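Local coordinates for protein ornithine carbamoyltransferase (Gloeobacter violaceus, PDB 3GD5) that probably catalyses the reversible transfer of the carbamoyl group from carbamoyl phosphate to ornithine, giving citrulline and phosphate in arginine biosynthesis, at residues A[187-192]-A[248-253]; A[181-186]-A[209-214]; A[157-162]-A[224-229]; A[253-258]-A[279-284]. All coordinates share one frame; numbering follows the deposited sequence.

Overall arrangement
From the N terminus, strand 159-163 lies in the ornithine-binding part of the chain, and contact 3 closes a long loop by pairing its beginning with strand 228-231. Contact 2 nests inside that loop, setting strands 183-187 and 213-216 edge to edge; Ser183 and Ala185 bond in turn to the strand of contact 3, so the two contacts lie in one parallel sheet. Contact 1 crosses both, carrying the loop beyond strand 183-187 onto the chain around helix 247-250. Contact 4 follows in series, shares Tyr253 with contact 1, and joins the starts of helices 257-261 and 283-287. Leu229 of contact 3 packs on Ile255, linking contact 4 to strand 228-231.

Contact 1: A[187-192]-A[248-253]; sequences ATPEGF and QLFEQY
Pro189 and Leu249 bring the two backbones nearest, with CA atoms 6.5 Å apart, and each segment bends in a type I beta turn, Pro189 to Phe192 and Phe250 to Tyr253. The contact is apolar, and Pro189 is its wedge. Its CG sits above the Phe250 ring, 4.1 Å from the centroid, while its CD lies over a face of Tyr253, two CH-pi contacts made by neighbouring atoms of one pyrrolidine. Its CB meets CD1 of Leu249 at 3.6 Å. The segment 187-192 leaves the C-terminal end of strand 183-187, the end where a Rossmann-like domain carries its binding loops; Phe250 lies about 9 Å, side chain to side chain, from Asp232, an ornithine-binding residue by similarity. Phe250 turns its edge to the face of Phe192 in a T-shaped pair, planes at 71°, and also stacks with Trp234. With its CG anti to the backbone N (chi1 -179°), Leu249 brings CD2 to within 3.5 Å of Phe192 CE1. The Tyr253 ring runs past Pro189, and its hydroxyl bonds to the carbonyl of Arg217. A serine in place of Tyr253 would probably uncover one side of Pro189 and leave the Arg217 carbonyl without this donor. Beyond the loop, His245 of a second subunit meets Phe192 ring to ring, their planes nearly perpendicular.

Contact 2: A[181-186]-A[209-214]; sequences GMSIAV and TGAEVQ
Thr209, at the end of helix 196-209, sets its CB 3.9 Å from the CA of Gly181, while its hydroxyl turns to the carbonyl of Ala178. Gly210, with positive phi, leads the chain out of the helix; Gly181, likewise just past a helix, closes a Schellman motif. Ala211 follows with its CB against the carbonyl O of Met182 at 3.5 Å. At Glu212 the bonding starts: its N-H runs almost straight, at 173°, to Ser183 OG, and its carbonyl takes the N-H of Ile184 at 3.0 Å from N to O. The seryl OG stands anti to its own carbonyl carbon (chi1 -71°), which turns it toward the adjacent segment 209-214, where it also touches CG of Glu212. With an alanine in place of Ser183, the N-H of Glu212 would probably lose this acceptor and the start of the pairing be less firmly held. Val213 lies beside Ile184, their CG2 methyls 4.0 Å apart on the face that also receives helices 168-180 and 196-209. Gln214 closes the pairing, its N bonded to Ile184 O at 2.9 Å and its O to Val186 N at 2.7 Å. The strands and helix 196-209 form a beta-alpha-beta crossover of the Rossmann-like sheet. Successive backbone bonds fix the parallel register, and the Ser183 hydroxyl extends that polar grip one step before the regular strand pairing.

Contact 3: A[157-162]-A[224-229]; sequences GLKLAY and RGAHIL
In the parallel sheet of the ornithine-binding domain, strand 159-163 is flanked by strand 228-231, and this contact joins the beginnings of the two, Leu160 opposite Ile228 and Ala161 opposite Leu229. The carbonyl of Lys159 receives the N-H of His227 at 2.9 Å and, weakly, that of Ile228; one step on, Ala161 N bonds nearly straight, at 176°, to Ile228 O. Lys159 reaches along the bend before the second strand: a trans chi1 of -176° and a fully extended chain place NZ 2.8 Å from Arg224 O, and NZ bonds to the carbonyl of Ala222 as well. Two main-chain oxygens thus hold the ammonium, while CD of Lys159 lies beside CA of Ala226. The guanidinium of Arg224 is engaged with Glu221. The His227 ring is sandwiched, Leu158 CD1 4.2 Å from its centroid over one face and the carbonyl O of Gly225 over the other, with Lys159 N at its edge. Leu160 CD2 and Ile228 CG2 are tightly packed at 3.3 Å, on the side covered by Ile148 of helix 138-152. The other side joins the methyl of Ala161 to Ala226 CB, 3.7 Å away, and to Leu229 CD2. The first strand, 159-163, is central in the order 3-2-1-4-5, and the chain returns to its other side at strand 228-231, as in Rossmann-like folds.

Contact 4: A[253-258]-A[279-284]; sequences YQINAA and EEITDE
Ile255 and Ile281 form the tight side of this contact, two buried side chains that slant across each other beside the single backbone bridge between these residues, whose bond runs from Ile255 N to Glu280 O, 3.0 Å long and nearly straight at the hydrogen. Their CG2 methyls are modelled 3.2 Å apart, and both chi1 torsions lie off the staggered positions, so their exact fit is doubtful. Alongside, a chi1 of -179° swings the chain of Gln254 away from its own N, and extended beyond CG it carries the amide to Glu279, where NE2 bonds to the carbonyl O at 3.0 Å from above the carbonyl plane. The amide's OE1 accepts ND2 of Asn256 at 3.1 Å, in plane and on a lone pair; with both ends used, the rotation of the group is fixed. The CG2 methyl of Thr282 lies against this OE1, 3.4 Å away. Glu280 OE2 is held by His276 N, and its side chain lies about 6 Å from that of Asp232, which by similarity binds ornithine. Toward the helix starts the fit loosens and water takes over: one molecule accepts from Ala257 N, lies 2.7 Å from Thr282 OG1 and donates to Glu284 OE1. Asn256 and Thr282 N-cap their helices through the N-H of Leu259 and of Val285. The water and the bonds of Gln254 and Ile255 link the starts of helices 257-261 and 283-287. On its inner side Ile255 rests on Leu229 and Thr231 of strand 228-231 and Val269 of strand 268-271, while Ile281 packs on His271 and Met286.

Contact 1: A[187-192]-A[248-253]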
loop_
_atom_site.group_PDB
_atom_site.type_symbol
_atom_site.label_atom_id
_atom_site.label_comp_id
_atom_site.label_asym_id
_atom_site.label_seq_id
_atom_site.Cartn_x
_atom_site.Cartn_y
_atom_site.Cartn_z
ATOM N N ALA A 187 -26.582 15.395 26.081
ATOM C CA ALA A 187 -27.297 14.136 25.965
ATOM C C ALA A 187 -26.537 13.154 25.073
ATOM O O ALA A 187 -26.213 13.457 23.920
ATOM C CB ALA A 187 -28.702 14.386 25.401
ATOM N N THR A 188 -26.257 11.972 25.614
ATOM C CA THR A 188 -25.531 10.941 24.876
ATOM C C THR A 188 -26.053 9.568 25.242
ATOM O O THR A 188 -26.772 9.407 26.230
ATOM C CB THR A 188 -24.041 10.917 25.246
ATOM O OG1 THR A 188 -23.873 10.190 26.472
ATOM C CG2 THR A 188 -23.505 12.323 25.422
ATOM N N PRO A 189 -25.707 8.551 24.441
ATOM C CA PRO A 189 -26.179 7.210 24.782
ATOM C C PRO A 189 -25.443 6.823 26.068
ATOM O O PRO A 189 -24.477 7.488 26.460
ATOM C CB PRO A 189 -25.745 6.372 23.579
ATOM C CG PRO A 189 -25.801 7.354 22.455
ATOM C CD PRO A 189 -25.170 8.586 23.071
ATOM N N GLU A 190 -25.895 5.753 26.709
ATOM C CA GLU A 190 -25.318 5.282 27.963
ATOM C C GLU A 190 -23.795 5.129 28.035
ATOM O O GLU A 190 -23.162 5.651 28.956
ATOM C CB GLU A 190 -25.974 3.961 28.358
ATOM C CG GLU A 190 -25.506 3.402 29.679
ATOM C CD GLU A 190 -26.348 2.225 30.115
ATOM O OE1 GLU A 190 -27.568 2.418 30.313
ATOM O OE2 GLU A 190 -25.799 1.107 30.256
ATOM N N GLY A 191 -23.200 4.417 27.086
ATOM C CA GLY A 191 -21.758 4.233 27.146
ATOM C C GLY A 191 -20.901 5.270 26.437
ATOM O O GLY A 191 -19.684 5.107 26.317
ATOM N N PHE A 192 -21.519 6.346 25.971
ATOM C CA PHE A 192 -20.769 7.369 25.262
ATOM C C PHE A 192 -20.924 8.723 25.920
ATOM O O PHE A 192 -21.108 9.725 25.243
ATOM C CB PHE A 192 -21.230 7.449 23.802
ATOM C CG PHE A 192 -21.085 6.153 23.046
ATOM C CD1 PHE A 192 -21.887 5.058 23.356
ATOM C CD2 PHE A 192 -20.124 6.020 22.048
ATOM C CE1 PHE A 192 -21.738 3.846 22.688
ATOM C CE2 PHE A 192 -19.962 4.812 21.369
ATOM C CZ PHE A 192 -20.773 3.719 21.692
ATOM N N GLN A 248 -28.675 1.914 15.860
ATOM C CA GLN A 248 -29.593 1.616 16.957
ATOM C C GLN A 248 -28.920 1.952 18.281
ATOM O O GLN A 248 -28.752 1.083 19.132
ATOM C CB GLN A 248 -29.969 0.129 16.947
ATOM C CG GLN A 248 -30.763 -0.331 15.731
ATOM C CD GLN A 248 -32.191 0.180 15.733
ATOM O OE1 GLN A 248 -32.970 -0.130 16.637
ATOM N NE2 GLN A 248 -32.543 0.964 14.719
ATOM N N LEU A 249 -28.541 3.214 18.453
ATOM C CA LEU A 249 -27.867 3.652 19.668
ATOM C C LEU A 249 -27.680 5.163 19.647
ATOM O O LEU A 249 -27.855 5.839 20.662
ATOM C CB LEU A 249 -26.505 2.964 19.778
ATOM C CG LEU A 249 -25.626 3.245 20.997
ATOM C CD1 LEU A 249 -26.418 3.040 22.281
ATOM C CD2 LEU A 249 -24.421 2.317 20.956
ATOM N N PHE A 250 -27.322 5.681 18.477
ATOM C CA PHE A 250 -27.115 7.110 18.276
ATOM C C PHE A 250 -28.300 7.692 17.515
ATOM O O PHE A 250 -28.518 8.903 17.505
ATOM C CB PHE A 250 -25.837 7.335 17.472
ATOM C CG PHE A 250 -24.611 7.496 18.313
ATOM C CD1 PHE A 250 -24.366 8.691 18.981
ATOM C CD2 PHE A 250 -23.694 6.459 18.433
ATOM C CE1 PHE A 250 -23.223 8.853 19.756
ATOM C CE2 PHE A 250 -22.547 6.611 19.208
ATOM C CZ PHE A 250 -22.309 7.810 19.869
ATOM N N GLU A 251 -29.058 6.802 16.887
ATOM C CA GLU A 251 -30.225 7.146 16.085
ATOM C C GLU A 251 -31.130 8.244 16.653
ATOM O O GLU A 251 -31.460 9.201 15.957
ATOM C CB GLU A 251 -31.046 5.877 15.850
ATOM C CG GLU A 251 -31.984 5.930 14.665
ATOM C CD GLU A 251 -32.708 4.611 14.460
ATOM O OE1 GLU A 251 -33.440 4.485 13.454
ATOM O OE2 GLU A 251 -32.544 3.706 15.310
ATOM N N GLN A 252 -31.529 8.098 17.915
ATOM C CA GLN A 252 -32.419 9.057 18.574
ATOM C C GLN A 252 -31.756 10.399 18.892
ATOM O O GLN A 252 -32.428 11.348 19.306
ATOM C CB GLN A 252 -32.965 8.458 19.876
ATOM C CG GLN A 252 -33.254 6.964 19.814
ATOM C CD GLN A 252 -32.039 6.103 20.160
ATOM O OE1 GLN A 252 -30.938 6.302 19.632
ATOM N NE2 GLN A 252 -32.242 5.133 21.049
ATOM N N TYR A 253 -30.443 10.470 18.701
ATOM C CA TYR A 253 -29.681 11.679 18.988
ATOM C C TYR A 253 -29.420 12.491 17.728
ATOM O O TYR A 253 -28.297 12.929 17.462
ATOM C CB TYR A 253 -28.367 11.289 19.655
ATOM C CG TYR A 253 -28.583 10.601 20.979
ATOM C CD1 TYR A 253 -28.625 11.334 22.166
ATOM C CD2 TYR A 253 -28.796 9.224 21.043
ATOM C CE1 TYR A 253 -28.874 10.716 23.382
ATOM C CE2 TYR A 253 -29.049 8.598 22.256
ATOM C CZ TYR A 253 -29.089 9.352 23.421
ATOM O OH TYR A 253 -29.369 8.747 24.625
#

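Contact 2: A[181-186]-A[209-214]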
loop_
_atom_site.group_PDB
_atom_site.type_symbol
_atom_site.label_atom_id
_atom_site.label_comp_id
_atom_site.label_asym_id
_atom_site.label_seq_id
_atom_site.Cartn_x
_atom_site.Cartn_y
_atom_site.Cartn_z
ATOM N N GLY A 181 -20.876 31.392 31.628
ATOM C CA GLY A 181 -22.160 31.443 32.301
ATOM C C GLY A 181 -23.298 30.891 31.471
ATOM O O GLY A 181 -24.464 31.181 31.739
ATOM N N MET A 182 -22.968 30.100 30.457
ATOM C CA MET A 182 -23.988 29.511 29.604
ATOM C C MET A 182 -24.293 28.117 30.130
ATOM O O MET A 182 -23.378 27.322 30.368
ATOM C CB MET A 182 -23.490 29.429 28.155
ATOM C CG MET A 182 -24.532 28.935 27.157
ATOM S SD MET A 182 -23.912 28.770 25.444
ATOM C CE MET A 182 -23.604 30.415 25.035
ATOM N N SER A 183 -25.576 27.830 30.333
ATOM C CA SER A 183 -25.986 26.520 30.817
ATOM C C SER A 183 -25.840 25.504 29.694
ATOM O O SER A 183 -26.095 25.809 28.528
ATOM C CB SER A 183 -27.440 26.553 31.299
ATOM O OG SER A 183 -27.562 27.288 32.508
ATOM N N ILE A 184 -25.421 24.294 30.041
ATOM C CA ILE A 184 -25.257 23.257 29.036
ATOM C C ILE A 184 -25.790 21.904 29.474
ATOM O O ILE A 184 -25.550 21.446 30.591
ATOM C CB ILE A 184 -23.770 23.084 28.619
ATOM C CG1 ILE A 184 -23.651 21.914 27.628
ATOM C CG2 ILE A 184 -22.893 22.871 29.856
ATOM C CD1 ILE A 184 -22.273 21.722 27.038
ATOM N N ALA A 185 -26.525 21.275 28.572
ATOM C CA ALA A 185 -27.094 19.962 28.807
ATOM C C ALA A 185 -26.527 19.064 27.705
ATOM O O ALA A 185 -26.701 19.339 26.514
ATOM C CB ALA A 185 -28.613 20.031 28.712
ATOM N N VAL A 186 -25.833 18.003 28.103
ATOM C CA VAL A 186 -25.243 17.088 27.143
ATOM C C VAL A 186 -25.936 15.743 27.188
ATOM O O VAL A 186 -25.887 15.038 28.196
ATOM C CB VAL A 186 -23.735 16.899 27.411
ATOM C CG1 VAL A 186 -23.512 16.566 28.873
ATOM C CG2 VAL A 186 -23.180 15.786 26.527
ATOM N N THR A 209 -20.165 30.681 38.085
ATOM C CA THR A 209 -20.697 31.498 37.001
ATOM C C THR A 209 -22.218 31.492 37.004
ATOM O O THR A 209 -22.851 32.275 36.300
ATOM C CB THR A 209 -20.192 31.007 35.631
ATOM O OG1 THR A 209 -20.606 29.650 35.426
ATOM C CG2 THR A 209 -18.672 31.091 35.567
ATOM N N GLY A 210 -22.796 30.595 37.797
ATOM C CA GLY A 210 -24.243 30.512 37.892
ATOM C C GLY A 210 -24.923 29.766 36.759
ATOM O O GLY A 210 -26.130 29.918 36.547
ATOM N N ALA A 211 -24.157 28.967 36.022
ATOM C CA ALA A 211 -24.712 28.192 34.917
ATOM C C ALA A 211 -24.929 26.783 35.431
ATOM O O ALA A 211 -24.311 26.385 36.414
ATOM C CB ALA A 211 -23.739 28.177 33.740
ATOM N N GLU A 212 -25.812 26.027 34.793
ATOM C CA GLU A 212 -26.032 24.662 35.243
ATOM C C GLU A 212 -25.524 23.679 34.194
ATOM O O GLU A 212 -25.640 23.918 32.993
ATOM C CB GLU A 212 -27.514 24.413 35.549
ATOM C CG GLU A 212 -28.412 24.265 34.342
ATOM C CD GLU A 212 -29.803 23.775 34.716
ATOM O OE1 GLU A 212 -29.903 22.830 35.536
ATOM O OE2 GLU A 212 -30.792 24.323 34.182
ATOM N N VAL A 213 -24.946 22.582 34.667
ATOM C CA VAL A 213 -24.393 21.547 33.807
ATOM C C VAL A 213 -25.143 20.238 34.004
ATOM O O VAL A 213 -25.317 19.778 35.131
ATOM C CB VAL A 213 -22.899 21.310 34.126
ATOM C CG1 VAL A 213 -22.378 20.105 33.350
ATOM C CG2 VAL A 213 -22.097 22.558 33.791
ATOM N N GLN A 214 -25.570 19.633 32.902
ATOM C CA GLN A 214 -26.311 18.384 32.968
ATOM C C GLN A 214 -25.876 17.333 31.955
ATOM O O GLN A 214 -25.780 17.610 30.756
ATOM C CB GLN A 214 -27.797 18.653 32.759
ATOM C CG GLN A 214 -28.446 19.492 33.829
ATOM C CD GLN A 214 -29.834 19.923 33.420
ATOM O OE1 GLN A 214 -29.996 20.823 32.588
ATOM N NE2 GLN A 214 -30.849 19.272 33.987
#

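Contact 3: A[157-162]-A[224-229]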
loop_
_atom_site.group_PDB
_atom_site.type_symbol
_atom_site.label_atom_id
_atom_site.label_comp_id
_atom_site.label_asym_id
_atom_site.label_seq_id
_atom_site.Cartn_x
_atom_site.Cartn_y
_atom_site.Cartn_z
ATOM N N GLY A 157 -26.636 33.150 30.781
ATOM C CA GLY A 157 -28.080 32.993 30.831
ATOM C C GLY A 157 -28.587 32.045 29.763
ATOM O O GLY A 157 -29.562 31.325 29.968
ATOM N N LEU A 158 -27.915 32.044 28.617
ATOM C CA LEU A 158 -28.277 31.177 27.503
ATOM C C LEU A 158 -28.120 29.702 27.866
ATOM O O LEU A 158 -27.439 29.356 28.833
ATOM C CB LEU A 158 -27.392 31.495 26.297
ATOM C CG LEU A 158 -27.965 32.331 25.152
ATOM C CD1 LEU A 158 -28.831 33.460 25.684
ATOM C CD2 LEU A 158 -26.808 32.869 24.316
ATOM N N LYS A 159 -28.771 28.837 27.095
ATOM C CA LYS A 159 -28.668 27.406 27.316
ATOM C C LYS A 159 -28.265 26.697 26.014
ATOM O O LYS A 159 -28.871 26.905 24.955
ATOM C CB LYS A 159 -29.989 26.828 27.829
ATOM C CG LYS A 159 -29.889 25.340 28.165
ATOM C CD LYS A 159 -31.251 24.663 28.234
ATOM C CE LYS A 159 -31.115 23.198 28.625
ATOM N NZ LYS A 159 -32.419 22.469 28.657
ATOM N N LEU A 160 -27.233 25.861 26.116
ATOM C CA LEU A 160 -26.700 25.084 24.989
ATOM C C LEU A 160 -26.997 23.600 25.240
ATOM O O LEU A 160 -26.725 23.068 26.319
ATOM C CB LEU A 160 -25.178 25.316 24.888
ATOM C CG LEU A 160 -24.197 24.665 23.890
ATOM C CD1 LEU A 160 -24.430 23.170 23.825
ATOM C CD2 LEU A 160 -24.330 25.290 22.515
ATOM N N ALA A 161 -27.580 22.937 24.250
ATOM C CA ALA A 161 -27.877 21.516 24.365
ATOM C C ALA A 161 -27.071 20.765 23.310
ATOM O O ALA A 161 -27.157 21.065 22.120
ATOM C CB ALA A 161 -29.355 21.264 24.164
ATOM N N TYR A 162 -26.274 19.802 23.756
ATOM C CA TYR A 162 -25.456 18.997 22.855
ATOM C C TYR A 162 -26.016 17.585 22.816
ATOM O O TYR A 162 -26.308 16.997 23.855
ATOM C CB TYR A 162 -24.005 18.952 23.338
ATOM C CG TYR A 162 -23.124 18.030 22.524
ATOM C CD1 TYR A 162 -22.337 18.521 21.486
ATOM C CD2 TYR A 162 -23.094 16.662 22.784
ATOM C CE1 TYR A 162 -21.536 17.670 20.723
ATOM C CE2 TYR A 162 -22.299 15.800 22.029
ATOM C CZ TYR A 162 -21.520 16.311 21.004
ATOM O OH TYR A 162 -20.706 15.464 20.288
ATOM N N ARG A 224 -35.080 20.965 25.482
ATOM C CA ARG A 224 -36.155 21.831 25.941
ATOM C C ARG A 224 -35.611 23.155 26.474
ATOM O O ARG A 224 -34.790 23.181 27.397
ATOM C CB ARG A 224 -37.000 21.132 27.012
ATOM C CG ARG A 224 -38.328 21.846 27.283
ATOM C CD ARG A 224 -39.380 20.957 27.958
ATOM N NE ARG A 224 -39.103 20.692 29.370
ATOM C CZ ARG A 224 -38.262 19.760 29.816
ATOM N NH1 ARG A 224 -37.601 18.988 28.961
ATOM N NH2 ARG A 224 -38.090 19.597 31.124
ATOM N N GLY A 225 -36.057 24.251 25.863
ATOM C CA GLY A 225 -35.620 25.570 26.285
ATOM C C GLY A 225 -34.220 25.989 25.864
ATOM O O GLY A 225 -33.717 27.020 26.318
ATOM N N ALA A 226 -33.578 25.209 25.001
ATOM C CA ALA A 226 -32.229 25.549 24.559
ATOM C C ALA A 226 -32.269 26.596 23.456
ATOM O O ALA A 226 -33.183 26.605 22.635
ATOM C CB ALA A 226 -31.512 24.296 24.065
ATOM N N HIS A 227 -31.280 27.484 23.447
ATOM C CA HIS A 227 -31.192 28.530 22.425
ATOM C C HIS A 227 -30.258 28.032 21.329
ATOM O O HIS A 227 -30.176 28.614 20.249
ATOM C CB HIS A 227 -30.601 29.804 23.023
ATOM C CG HIS A 227 -31.300 30.267 24.259
ATOM N ND1 HIS A 227 -32.424 31.065 24.226
ATOM C CD2 HIS A 227 -31.051 30.018 25.566
ATOM C CE1 HIS A 227 -32.837 31.288 25.461
ATOM N NE2 HIS A 227 -32.022 30.664 26.292
ATOM N N ILE A 228 -29.558 26.941 21.626
ATOM C CA ILE A 228 -28.599 26.369 20.699
ATOM C C ILE A 228 -28.584 24.849 20.775
ATOM O O ILE A 228 -28.376 24.276 21.841
ATOM C CB ILE A 228 -27.159 26.872 21.022
ATOM C CG1 ILE A 228 -27.129 28.397 21.064
ATOM C CG2 ILE A 228 -26.161 26.361 19.983
ATOM C CD1 ILE A 228 -26.537 28.944 22.362
ATOM N N LEU A 229 -28.829 24.196 19.645
ATOM C CA LEU A 229 -28.753 22.739 19.585
ATOM C C LEU A 229 -27.428 22.445 18.865
ATOM O O LEU A 229 -27.180 22.941 17.768
ATOM C CB LEU A 229 -29.938 22.157 18.815
ATOM C CG LEU A 229 -31.295 22.328 19.504
ATOM C CD1 LEU A 229 -32.368 21.654 18.670
ATOM C CD2 LEU A 229 -31.253 21.719 20.906
#

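Contact 4: A[253-258]-A[279-284]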
loop_
_atom_site.group_PDB
_atom_site.type_symbol
_atom_site.label_atom_id
_atom_site.label_comp_id
_atom_site.label_asym_id
_atom_site.label_seq_id
_atom_site.Cartn_x
_atom_site.Cartn_y
_atom_site.Cartn_z
ATOM N N TYR A 253 -30.443 10.470 18.701
ATOM C CA TYR A 253 -29.681 11.679 18.988
ATOM C C TYR A 253 -29.420 12.491 17.728
ATOM O O TYR A 253 -28.297 12.929 17.462
ATOM C CB TYR A 253 -28.367 11.289 19.655
ATOM C CG TYR A 253 -28.583 10.601 20.979
ATOM C CD1 TYR A 253 -28.625 11.334 22.166
ATOM C CD2 TYR A 253 -28.796 9.224 21.043
ATOM C CE1 TYR A 253 -28.874 10.716 23.382
ATOM C CE2 TYR A 253 -29.049 8.598 22.256
ATOM C CZ TYR A 253 -29.089 9.352 23.421
ATOM O OH TYR A 253 -29.369 8.747 24.625
ATOM N N GLN A 254 -30.473 12.687 16.952
ATOM C CA GLN A 254 -30.378 13.438 15.716
ATOM C C GLN A 254 -31.068 14.776 15.895
ATOM O O GLN A 254 -32.146 14.845 16.486
ATOM C CB GLN A 254 -31.071 12.668 14.598
ATOM C CG GLN A 254 -31.019 13.335 13.240
ATOM C CD GLN A 254 -31.934 12.656 12.245
ATOM O OE1 GLN A 254 -33.153 12.830 12.295
ATOM N NE2 GLN A 254 -31.357 11.864 11.344
ATOM N N ILE A 255 -30.454 15.848 15.421
ATOM C CA ILE A 255 -31.132 17.123 15.528
ATOM C C ILE A 255 -31.958 17.210 14.247
ATOM O O ILE A 255 -31.425 17.204 13.128
ATOM C CB ILE A 255 -30.134 18.315 15.712
ATOM C CG1 ILE A 255 -30.435 19.439 14.727
ATOM C CG2 ILE A 255 -28.720 17.828 15.641
ATOM C CD1 ILE A 255 -31.672 20.221 15.081
ATOM N N ASN A 256 -33.274 17.215 14.436
ATOM C CA ASN A 256 -34.236 17.280 13.341
ATOM C C ASN A 256 -35.354 18.235 13.724
ATOM O O ASN A 256 -35.336 18.815 14.807
ATOM C CB ASN A 256 -34.829 15.895 13.081
ATOM C CG ASN A 256 -35.300 15.224 14.356
ATOM O OD1 ASN A 256 -35.895 15.871 15.221
ATOM N ND2 ASN A 256 -35.040 13.924 14.480
ATOM N N ALA A 257 -36.330 18.384 12.832
ATOM C CA ALA A 257 -37.459 19.274 13.068
ATOM C C ALA A 257 -38.081 19.069 14.447
ATOM O O ALA A 257 -38.335 20.031 15.170
ATOM C CB ALA A 257 -38.509 19.068 11.986
ATOM N N ALA A 258 -38.321 17.813 14.809
ATOM C CA ALA A 258 -38.926 17.497 16.097
ATOM C C ALA A 258 -38.115 18.038 17.274
ATOM O O ALA A 258 -38.653 18.733 18.142
ATOM C CB ALA A 258 -39.103 15.988 16.231
ATOM N N GLU A 279 -27.921 11.230 9.727
ATOM C CA GLU A 279 -27.460 10.574 10.957
ATOM C C GLU A 279 -27.643 11.519 12.126
ATOM O O GLU A 279 -28.701 11.529 12.756
ATOM C CB GLU A 279 -25.980 10.153 10.882
ATOM C CG GLU A 279 -25.656 9.173 9.756
ATOM C CD GLU A 279 -24.430 8.305 10.039
ATOM O OE1 GLU A 279 -23.387 8.835 10.478
ATOM O OE2 GLU A 279 -24.510 7.079 9.811
ATOM N N GLU A 280 -26.623 12.329 12.404
ATOM C CA GLU A 280 -26.691 13.264 13.518
ATOM C C GLU A 280 -27.506 14.512 13.186
ATOM O O GLU A 280 -27.887 15.255 14.088
ATOM C CB GLU A 280 -25.286 13.662 13.978
ATOM C CG GLU A 280 -24.569 14.649 13.064
ATOM C CD GLU A 280 -23.910 13.991 11.856
ATOM O OE1 GLU A 280 -23.933 12.747 11.741
ATOM O OE2 GLU A 280 -23.356 14.730 11.023
ATOM N N ILE A 281 -27.756 14.751 11.900
ATOM C CA ILE A 281 -28.567 15.891 11.467
ATOM C C ILE A 281 -29.242 15.621 10.135
ATOM O O ILE A 281 -28.792 14.788 9.358
ATOM C CB ILE A 281 -27.754 17.193 11.300
ATOM C CG1 ILE A 281 -26.299 16.865 11.000
ATOM C CG2 ILE A 281 -27.932 18.081 12.502
ATOM C CD1 ILE A 281 -26.099 16.239 9.641
ATOM N N THR A 282 -30.328 16.337 9.875
ATOM C CA THR A 282 -31.047 16.165 8.622
ATOM C C THR A 282 -30.637 17.280 7.672
ATOM O O THR A 282 -30.229 18.362 8.101
ATOM C CB THR A 282 -32.588 16.212 8.832
ATOM O OG1 THR A 282 -32.972 17.503 9.315
ATOM C CG2 THR A 282 -33.019 15.168 9.842
ATOM N N ASP A 283 -30.726 17.005 6.379
ATOM C CA ASP A 283 -30.375 18.000 5.388
ATOM C C ASP A 283 -31.245 19.230 5.617
ATOM O O ASP A 283 -30.773 20.366 5.548
ATOM C CB ASP A 283 -30.622 17.448 3.986
ATOM C CG ASP A 283 -30.221 18.431 2.896
ATOM O OD1 ASP A 283 -29.019 18.769 2.807
ATOM O OD2 ASP A 283 -31.110 18.872 2.134
ATOM N N GLU A 284 -32.521 18.985 5.902
ATOM C CA GLU A 284 -33.493 20.044 6.139
ATOM C C GLU A 284 -33.021 21.051 7.182
ATOM O O GLU A 284 -33.044 22.262 6.947
ATOM C CB GLU A 284 -34.817 19.430 6.588
ATOM C CG GLU A 284 -35.928 20.430 6.847
ATOM C CD GLU A 284 -37.207 19.754 7.302
ATOM O OE1 GLU A 284 -37.251 19.270 8.454
ATOM O OE2 GLU A 284 -38.167 19.696 6.502
HETATM O O HOH W 1 -35.560 17.585 10.091
#